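Long-range contacts in uncharacterized protein (Bacillus thuringiensis serovar kurstaki, PDB 4XE7), which probably binds nucleotide and polymerises into actin-like filaments of the bacterial cytoskeleton, as ParM relatives do in plasmid segregation: residues Leu171-Val177 with Lys188-Asn194; Asn235-Ala239 with Val369-Val374; Leu262-Tyr267 with Lys346-Gln351. All coordinates share one frame; numbering follows the deposited sequence.

Contact 1 (Leu171-Val177 with Lys188-Asn194); sequences LYGEHTV and KIKITIN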
loop_
_atom_site.group_PDB
_atom_site.type_symbol
_atom_site.label_atom_id
_atom_site.label_comp_id
_atom_site.label_asym_id
_atom_site.label_seq_id
_atom_site.Cartn_x
_atom_site.Cartn_y
_atom_site.Cartn_z
ATOM N N LEU A 171 0.943 -23.116 1.920
ATOM C CA LEU A 171 -0.152 -22.545 1.124
ATOM C C LEU A 171 -0.786 -23.481 0.089
ATOM O O LEU A 171 -1.933 -23.275 -0.310
ATOM C CB LEU A 171 0.345 -21.296 0.398
ATOM C CG LEU A 171 0.901 -20.210 1.310
ATOM C CD1 LEU A 171 1.318 -19.004 0.485
ATOM C CD2 LEU A 171 -0.163 -19.808 2.319
ATOM N N TYR A 172 -0.045 -24.485 -0.366
ATOM C CA TYR A 172 -0.565 -25.388 -1.387
ATOM C C TYR A 172 -1.847 -26.050 -0.908
ATOM O O TYR A 172 -2.008 -26.326 0.281
ATOM C CB TYR A 172 0.462 -26.463 -1.751
ATOM C CG TYR A 172 1.682 -25.949 -2.482
ATOM C CD1 TYR A 172 1.604 -24.836 -3.312
ATOM C CD2 TYR A 172 2.912 -26.583 -2.346
ATOM C CE1 TYR A 172 2.721 -24.366 -3.984
ATOM C CE2 TYR A 172 4.028 -26.127 -3.011
ATOM C CZ TYR A 172 3.930 -25.019 -3.829
ATOM O OH TYR A 172 5.044 -24.561 -4.491
ATOM N N GLY A 173 -2.763 -26.293 -1.835
ATOM C CA GLY A 173 -3.994 -26.972 -1.501
ATOM C C GLY A 173 -5.239 -26.158 -1.765
ATOM O O GLY A 173 -5.226 -25.147 -2.479
ATOM N N GLU A 174 -6.332 -26.617 -1.172
ATOM C CA GLU A 174 -7.632 -26.040 -1.414
ATOM C C GLU A 174 -8.062 -25.239 -0.195
ATOM O O GLU A 174 -7.781 -25.630 0.930
ATOM C CB GLU A 174 -8.640 -27.139 -1.739
ATOM C CG GLU A 174 -9.926 -26.638 -2.365
ATOM C CD GLU A 174 -10.935 -27.747 -2.580
ATOM O OE1 GLU A 174 -11.991 -27.720 -1.912
ATOM O OE2 GLU A 174 -10.669 -28.639 -3.417
ATOM N N HIS A 175 -8.707 -24.100 -0.436
ATOM C CA HIS A 175 -9.198 -23.221 0.623
ATOM C C HIS A 175 -10.531 -22.611 0.214
ATOM O O HIS A 175 -10.674 -22.134 -0.912
ATOM C CB HIS A 175 -8.193 -22.100 0.918
ATOM C CG HIS A 175 -6.764 -22.528 0.815
ATOM N ND1 HIS A 175 -6.033 -22.941 1.918
ATOM C CD2 HIS A 175 -5.933 -22.614 -0.237
ATOM C CE1 HIS A 175 -4.818 -23.259 1.531
ATOM N NE2 HIS A 175 -4.718 -23.076 0.227
ATOM N N THR A 176 -11.511 -22.610 1.107
ATOM C CA THR A 176 -12.740 -21.890 0.812
ATOM C C THR A 176 -12.916 -20.692 1.729
ATOM O O THR A 176 -12.610 -20.746 2.926
ATOM C CB THR A 176 -13.984 -22.792 0.933
ATOM O OG1 THR A 176 -14.191 -23.132 2.308
ATOM C CG2 THR A 176 -13.796 -24.056 0.098
ATOM N N VAL A 177 -13.407 -19.609 1.149
ATOM C CA VAL A 177 -13.778 -18.423 1.899
ATOM C C VAL A 177 -15.249 -18.127 1.663
ATOM O O VAL A 177 -15.668 -17.871 0.531
ATOM C CB VAL A 177 -12.947 -17.188 1.483
ATOM C CG1 VAL A 177 -13.304 -16.007 2.366
ATOM C CG2 VAL A 177 -11.440 -17.493 1.540
ATOM N N LYS A 188 -19.374 -18.065 -1.828
ATOM C CA LYS A 188 -18.314 -18.930 -1.343
ATOM C C LYS A 188 -17.244 -19.081 -2.419
ATOM O O LYS A 188 -17.523 -19.588 -3.496
ATOM C CB LYS A 188 -18.890 -20.294 -0.957
ATOM C CG LYS A 188 -17.915 -21.227 -0.287
ATOM C CD LYS A 188 -18.657 -22.252 0.565
ATOM C CE LYS A 188 -17.720 -23.324 1.093
ATOM N NZ LYS A 188 -18.437 -24.325 1.936
ATOM N N ILE A 189 -16.023 -18.639 -2.142
ATOM C CA ILE A 189 -14.974 -18.713 -3.156
ATOM C C ILE A 189 -14.049 -19.904 -2.908
ATOM O O ILE A 189 -13.515 -20.085 -1.816
ATOM C CB ILE A 189 -14.153 -17.394 -3.222
ATOM C CG1 ILE A 189 -14.918 -16.322 -4.015
ATOM C CG2 ILE A 189 -12.881 -17.609 -4.007
ATOM C CD1 ILE A 189 -16.078 -15.693 -3.320
ATOM N N LYS A 190 -13.871 -20.725 -3.931
ATOM C CA LYS A 190 -12.988 -21.868 -3.835
ATOM C C LYS A 190 -11.620 -21.550 -4.434
ATOM O O LYS A 190 -11.498 -21.271 -5.629
ATOM C CB LYS A 190 -13.622 -23.074 -4.529
ATOM C CG LYS A 190 -12.785 -24.323 -4.513
ATOM C CD LYS A 190 -13.581 -25.496 -5.062
ATOM C CE LYS A 190 -12.676 -26.624 -5.523
ATOM N NZ LYS A 190 -13.476 -27.796 -5.974
ATOM N N ILE A 191 -10.595 -21.609 -3.595
ATOM C CA ILE A 191 -9.245 -21.210 -3.984
ATOM C C ILE A 191 -8.338 -22.415 -4.040
ATOM O O ILE A 191 -8.183 -23.131 -3.049
ATOM C CB ILE A 191 -8.646 -20.180 -2.988
ATOM C CG1 ILE A 191 -9.441 -18.872 -3.022
ATOM C CG2 ILE A 191 -7.135 -19.962 -3.241
ATOM C CD1 ILE A 191 -9.233 -17.986 -1.780
ATOM N N THR A 192 -7.734 -22.642 -5.193
ATOM C CA THR A 192 -6.766 -23.708 -5.307
ATOM C C THR A 192 -5.392 -23.143 -5.630
ATOM O O THR A 192 -5.215 -22.420 -6.603
ATOM C CB THR A 192 -7.177 -24.720 -6.383
ATOM O OG1 THR A 192 -8.517 -25.154 -6.129
ATOM C CG2 THR A 192 -6.236 -25.923 -6.380
ATOM N N ILE A 193 -4.422 -23.472 -4.793
ATOM C CA ILE A 193 -3.049 -23.071 -5.027
ATOM C C ILE A 193 -2.239 -24.319 -5.327
ATOM O O ILE A 193 -2.110 -25.195 -4.470
ATOM C CB ILE A 193 -2.461 -22.335 -3.813
ATOM C CG1 ILE A 193 -3.390 -21.188 -3.388
ATOM C CG2 ILE A 193 -1.052 -21.852 -4.121
ATOM C CD1 ILE A 193 -2.970 -20.506 -2.094
ATOM N N ASN A 194 -1.704 -24.391 -6.541
ATOM C CA ASN A 194 -0.966 -25.561 -7.015
ATOM C C ASN A 194 0.529 -25.333 -7.134
ATOM O O ASN A 194 1.321 -26.274 -7.116
ATOM C CB ASN A 194 -1.508 -25.992 -8.375
ATOM C CG ASN A 194 -2.960 -26.379 -8.313
ATOM O OD1 ASN A 194 -3.349 -27.240 -7.521
ATOM N ND2 ASN A 194 -3.785 -25.727 -9.133
HETATM O O HOH W 1 -15.646 -25.533 2.156
#

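Contact 2 (Asn235-Ala239 with Val369-Val374); sequences NDLGA and VVGGGV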
loop_
_atom_site.group_PDB
_atom_site.type_symbol
_atom_site.label_atom_id
_atom_site.label_comp_id
_atom_site.label_asym_id
_atom_site.label_seq_id
_atom_site.Cartn_x
_atom_site.Cartn_y
_atom_site.Cartn_z
ATOM N N ASN A 235 14.920 4.939 -1.449
ATOM C CA ASN A 235 14.593 5.774 -0.318
ATOM C C ASN A 235 13.079 5.923 -0.196
ATOM O O ASN A 235 12.429 6.523 -1.052
ATOM C CB ASN A 235 15.284 7.126 -0.463
ATOM C CG ASN A 235 16.781 6.986 -0.650
ATOM O OD1 ASN A 235 17.538 6.935 0.323
ATOM N ND2 ASN A 235 17.221 6.909 -1.913
ATOM N N ASP A 236 12.529 5.342 0.866
ATOM C CA ASP A 236 11.096 5.361 1.121
ATOM C C ASP A 236 10.751 6.552 2.024
ATOM O O ASP A 236 11.042 6.523 3.231
ATOM C CB ASP A 236 10.664 4.034 1.772
ATOM C CG ASP A 236 9.146 3.842 1.798
ATOM O OD1 ASP A 236 8.705 2.726 2.141
ATOM O OD2 ASP A 236 8.392 4.791 1.473
ATOM N N LEU A 237 10.137 7.586 1.442
ATOM C CA LEU A 237 9.839 8.830 2.174
ATOM C C LEU A 237 8.427 8.801 2.774
ATOM O O LEU A 237 7.432 8.894 2.042
ATOM C CB LEU A 237 9.989 10.047 1.244
ATOM C CG LEU A 237 11.237 9.986 0.370
ATOM C CD1 LEU A 237 11.389 11.241 -0.474
ATOM C CD2 LEU A 237 12.457 9.773 1.264
ATOM N N GLY A 238 8.340 8.665 4.094
ATOM C CA GLY A 238 7.057 8.498 4.758
ATOM C C GLY A 238 6.610 9.694 5.591
ATOM O O GLY A 238 7.235 10.752 5.558
ATOM N N ALA A 239 5.546 9.513 6.368
ATOM C CA ALA A 239 4.960 10.615 7.133
ATOM C C ALA A 239 5.820 10.985 8.343
ATOM O O ALA A 239 5.996 12.170 8.651
ATOM C CB ALA A 239 3.534 10.256 7.577
ATOM N N VAL A 369 13.541 7.358 -5.291
ATOM C CA VAL A 369 12.651 7.782 -4.218
ATOM C C VAL A 369 11.269 7.177 -4.415
ATOM O O VAL A 369 10.787 7.053 -5.539
ATOM C CB VAL A 369 12.534 9.319 -4.109
ATOM C CG1 VAL A 369 13.860 9.914 -3.685
ATOM C CG2 VAL A 369 12.036 9.952 -5.435
ATOM N N VAL A 370 10.655 6.759 -3.313
ATOM C CA VAL A 370 9.291 6.238 -3.321
ATOM C C VAL A 370 8.645 6.723 -2.058
ATOM O O VAL A 370 9.337 7.250 -1.188
ATOM C CB VAL A 370 9.227 4.683 -3.380
ATOM C CG1 VAL A 370 9.909 4.172 -4.620
ATOM C CG2 VAL A 370 9.853 4.079 -2.145
ATOM N N GLY A 371 7.326 6.552 -1.946
ATOM C CA GLY A 371 6.626 6.872 -0.716
ATOM C C GLY A 371 5.809 8.139 -0.875
ATOM O O GLY A 371 6.026 8.882 -1.820
ATOM N N GLY A 372 4.890 8.384 0.061
ATOM C CA GLY A 372 4.036 9.560 0.049
ATOM C C GLY A 372 4.794 10.881 0.122
ATOM O O GLY A 372 4.291 11.912 -0.319
ATOM N N GLY A 373 5.994 10.850 0.689
ATOM C CA GLY A 373 6.847 12.024 0.767
ATOM C C GLY A 373 7.250 12.559 -0.605
ATOM O O GLY A 373 7.468 13.755 -0.782
ATOM N N VAL A 374 7.365 11.673 -1.588
ATOM C CA VAL A 374 7.696 12.110 -2.940
ATOM C C VAL A 374 6.557 12.945 -3.513
ATOM O O VAL A 374 6.782 13.917 -4.238
ATOM C CB VAL A 374 7.990 10.919 -3.862
ATOM C CG1 VAL A 374 8.367 11.384 -5.239
ATOM C CG2 VAL A 374 9.126 10.079 -3.290
#

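Contact 3 (Leu262-Tyr267 with Lys346-Gln351); sequences LGTNKY and KYAEDQ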
loop_
_atom_site.group_PDB
_atom_site.type_symbol
_atom_site.label_atom_id
_atom_site.label_comp_id
_atom_site.label_asym_id
_atom_site.label_seq_id
_atom_site.Cartn_x
_atom_site.Cartn_y
_atom_site.Cartn_z
ATOM N N LEU A 262 13.176 11.888 9.477
ATOM C CA LEU A 262 12.804 12.908 8.497
ATOM C C LEU A 262 11.479 12.533 7.814
ATOM O O LEU A 262 11.456 11.713 6.890
ATOM C CB LEU A 262 13.920 13.093 7.455
ATOM C CG LEU A 262 13.695 14.196 6.408
ATOM C CD1 LEU A 262 13.404 15.560 7.052
ATOM C CD2 LEU A 262 14.892 14.324 5.459
ATOM N N GLY A 263 10.384 13.142 8.272
ATOM C CA GLY A 263 9.043 12.816 7.805
ATOM C C GLY A 263 8.360 14.039 7.218
ATOM O O GLY A 263 8.891 15.139 7.323
ATOM N N THR A 264 7.198 13.859 6.597
ATOM C CA THR A 264 6.405 15.013 6.150
ATOM C C THR A 264 5.573 15.660 7.271
ATOM O O THR A 264 5.144 16.822 7.140
ATOM C CB THR A 264 5.429 14.631 5.022
ATOM O OG1 THR A 264 4.611 13.534 5.463
ATOM C CG2 THR A 264 6.199 14.260 3.742
ATOM N N ASN A 265 5.353 14.910 8.351
ATOM C CA ASN A 265 4.465 15.328 9.434
ATOM C C ASN A 265 4.720 16.752 9.914
ATOM O O ASN A 265 3.823 17.598 9.884
ATOM C CB ASN A 265 4.571 14.363 10.635
ATOM C CG ASN A 265 3.777 13.085 10.435
ATOM O OD1 ASN A 265 2.932 12.992 9.537
ATOM N ND2 ASN A 265 4.033 12.095 11.284
ATOM N N LYS A 266 5.942 17.031 10.346
ATOM C CA LYS A 266 6.218 18.356 10.895
ATOM C C LYS A 266 6.054 19.478 9.860
ATOM O O LYS A 266 5.717 20.597 10.228
ATOM C CB LYS A 266 7.617 18.391 11.499
ATOM C CG LYS A 266 7.932 17.132 12.291
ATOM C CD LYS A 266 8.718 17.428 13.553
ATOM C CE LYS A 266 8.760 16.209 14.454
ATOM N NZ LYS A 266 9.611 16.444 15.652
ATOM N N TYR A 267 6.284 19.182 8.576
ATOM C CA TYR A 267 6.178 20.201 7.520
ATOM C C TYR A 267 4.721 20.524 7.243
ATOM O O TYR A 267 4.342 21.686 7.043
ATOM C CB TYR A 267 6.885 19.746 6.227
ATOM C CG TYR A 267 8.367 19.525 6.434
ATOM C CD1 TYR A 267 9.292 20.536 6.150
ATOM C CD2 TYR A 267 8.848 18.315 6.968
ATOM C CE1 TYR A 267 10.664 20.332 6.372
ATOM C CE2 TYR A 267 10.192 18.111 7.200
ATOM C CZ TYR A 267 11.102 19.119 6.893
ATOM O OH TYR A 267 12.444 18.906 7.122
ATOM N N LYS A 346 10.700 23.472 1.432
ATOM C CA LYS A 346 11.516 23.310 2.634
ATOM C C LYS A 346 11.768 21.813 2.887
ATOM O O LYS A 346 12.900 21.372 3.146
ATOM C CB LYS A 346 10.821 23.963 3.830
ATOM C CG LYS A 346 11.659 24.073 5.081
ATOM C CD LYS A 346 11.247 25.294 5.897
ATOM C CE LYS A 346 9.776 25.255 6.275
ATOM N NZ LYS A 346 9.254 26.619 6.605
ATOM N N TYR A 347 10.705 21.031 2.769
ATOM C CA TYR A 347 10.813 19.578 2.886
ATOM C C TYR A 347 11.691 18.983 1.777
ATOM O O TYR A 347 12.532 18.119 2.032
ATOM C CB TYR A 347 9.415 18.943 2.861
ATOM C CG TYR A 347 9.451 17.428 2.780
ATOM C CD1 TYR A 347 9.713 16.652 3.909
ATOM C CD2 TYR A 347 9.209 16.776 1.584
ATOM C CE1 TYR A 347 9.728 15.257 3.836
ATOM C CE2 TYR A 347 9.231 15.390 1.501
ATOM C CZ TYR A 347 9.496 14.636 2.631
ATOM O OH TYR A 347 9.527 13.257 2.542
ATOM N N ALA A 348 11.484 19.441 0.543
ATOM C CA ALA A 348 12.295 18.973 -0.596
ATOM C C ALA A 348 13.794 19.217 -0.393
ATOM O O ALA A 348 14.619 18.356 -0.665
ATOM C CB ALA A 348 11.846 19.639 -1.869
ATOM N N GLU A 349 14.129 20.401 0.090
ATOM C CA GLU A 349 15.510 20.784 0.335
ATOM C C GLU A 349 16.135 19.926 1.449
ATOM O O GLU A 349 17.274 19.446 1.332
ATOM C CB GLU A 349 15.563 22.284 0.678
ATOM C CG GLU A 349 16.969 22.863 0.786
ATOM C CD GLU A 349 17.834 22.539 -0.422
ATOM O OE1 GLU A 349 17.481 22.961 -1.546
ATOM O OE2 GLU A 349 18.872 21.861 -0.244
ATOM N N ASP A 350 15.393 19.693 2.520
ATOM C CA ASP A 350 15.903 18.835 3.586
ATOM C C ASP A 350 16.080 17.393 3.111
ATOM O O ASP A 350 17.071 16.736 3.432
ATOM C CB ASP A 350 14.982 18.890 4.796
ATOM C CG ASP A 350 15.081 20.221 5.517
ATOM O OD1 ASP A 350 16.141 20.884 5.365
ATOM O OD2 ASP A 350 14.121 20.598 6.223
ATOM N N GLN A 351 15.131 16.905 2.322
ATOM C CA GLN A 351 15.307 15.598 1.716
ATOM C C GLN A 351 16.478 15.581 0.737
ATOM O O GLN A 351 17.199 14.585 0.646
ATOM C CB GLN A 351 14.023 15.159 1.012
ATOM C CG GLN A 351 12.956 14.598 2.007
ATOM C CD GLN A 351 13.356 13.220 2.583
ATOM O OE1 GLN A 351 14.403 12.674 2.246
ATOM N NE2 GLN A 351 12.518 12.671 3.446
HETATM O O HOH W 2 9.603 11.628 4.649
#

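Contact 1 (Leu171-Val177 with Lys188-Asn194)
Gly173, His175 and Val177 face Ile193, Ile191 and Ile189 as the hydrogen-bonded pairs of an antiparallel beta hairpin, whose strand axes approach to 4.7 Å. Each pair gives two backbone bonds; the shortest of the six runs from Ile191 N to His175 O, at 2.7 Å. Gly173, the second residue past the end of a helix, takes backbone angles that would press a side chain against the preceding carbonyl, so glycine suits the entry into the strand.

The apolar packing lies on the buried face with His175, Val177, Ile189 and Ile191, over which helix 123-140 packs. Val177 CG2 meets Ile191 CD1 at 4.0 Å, and the beta-branched residues fill the space between sheet and helix. Further along, the CG1 arm of Ile193, anti to its own carbonyl carbon (chi1 -52°), brings CD1 to 3.5 Å from Leu171 O and 3.9 Å from His175 NE2. Its CG2 branch goes to Tyr172 CD1 instead, while Asn194 O lies over a face of the tyrosine ring.

The polar contacts on this face centre on His175. NE2 donates to Leu171 O at 2.8 Å, with the oxygen close to the ring plane, and ND1 bonds to Ser79 OG. A partner on each nitrogen fixes the ring's rotation and satisfies a buried polar group.

The other face carries Glu174, Thr176 and Lys190, where flexible charged chains suit a more exposed setting. Glu174 and Lys190 are both extended, and their ion pair is long, 3.9 Å between OE2 and NZ; the carboxylate rests against the lysine's CE methylene. Lys188 reaches Thr176 from the end of its strand, through a water that accepts from Lys188 NZ and lies 2.8 Å from Thr176 OG1.

Contact 2 (Asn235-Ala239 with Val369-Val374)
The parallel strands pair Asn235 with Val369 and Asp236 with Val370, and just past the pairing segment 369-374 turns into a helix. Val370 sits between two residues of the first strand: its N donates to Asn235 O (2.9 Å) and its O accepts from Leu237 N (2.8 Å), the latter bond almost straight at 175°. Beyond it, Leu237 O receives Gly373 N at 2.8 Å, the donor standing above the carbonyl plane, so the strand end holds the first turn of helix 372-376.

Leu237 has the most surface buried here. Its CG lies anti to its carbonyl carbon (chi1 -44°), which directs CD1 obliquely to Val374 CG2 (3.8 Å) and, more loosely, to Val369 CG1; CB rests on Gly373 CA at 3.7 Å. A branched apolar chain suits this buried spot between strand and helix, with Tyr347 and Gln351 of helix 337-362 also against it.

The glycines are fitted to the turn. Gly371 has a positive phi, and a beta carbon there would run into Leu237 O and the Asp236 carboxylate; one on Gly373 would run into Leu237 CB. Asp236 OD2 lies 3.5 Å from Gly371 CA, on the side where a beta carbon would point, while Val370 CG2 packs across the aspartate's CB and CG. On the opposite face, buried Asn235 is satisfied by Asn244 through OD1 and by Ile368 O through ND2.

The glycine-rich strand-to-helix turn beside the Asp-Leu-Gly-Ala run at the end of strand 232-237 matches the actin-like ATPase fold, in which the corresponding segments contact nucleotide: Asp236-Ala239 would be the phosphate 2 motif and the Gly371-Gly373 turn the adenosine motif, here without nucleotide.

Contact 3 (Leu262-Tyr267 with Lys346-Gln351)
Tyr267 and Tyr347, the two residues with most surface buried here, meet edge-to-face: the edge of Tyr347 points at the face of Tyr267, with centroids 5.2 Å apart and planes at 74°. Tyr347 CB also sits over the Tyr267 face in a CH-pi contact, 3.8 Å from the centroid. At its far end Tyr267 OH donates to Asp350 OD2 on the anti side of the carboxylate (2.5 Å). A tyrosine suits this site because its flat ring lies on the helix while its hydroxyl meets the acid one turn on.

The Tyr347 ring is clasped on both faces, by Thr264 CG2 on one side and Gln351 CG on the other, the methyl 3.9 Å from the centroid. With CG anti to its backbone N (chi1 172°), this ring reaches across toward the loop, where its hydroxyl donates to a water (2.7 Å from OH) that in turn donates to Leu262 O.

Leu262 is third in buried surface. Its CD2 lies 3.4 Å from Gln351 CD, the leucine and the amide running alongside each other and pointing opposite ways, while Gln351 NE2 bonds to Ser242 OG.

The contact thus joins the middle of helix 337-362 to the loop leading into helix 265-279 and to that helix's first turn, with Leu237 of strand 232-237 and Phe376 of helix 372-376 packed against Tyr347.

Overall arrangement
Contact 2 is the most buried of the three and lies closest to the chain's centre; contacts 1 and 3 are only partly buried. Contact 1 belongs to the large eight-stranded sheet, on the other side of the centre from the rest, with nearest atoms about 23 Å from contact 2. Contacts 2 and 3 touch: a probable hydrogen bond from Asn265 N to Ala239 O ties the end of 235-239 to the start of helix 265-279, while Gly373 O on Tyr347 CE2 brings the turn against helix 337-362. Their chemistries differ: hairpin backbone bonds with charges on the exposed face; parallel strand pairing followed by a glycine-dependent strand-to-helix turn; aromatic and hydroxyl contacts between helix 337-362 and the start of helix 265-279 with its preceding loop.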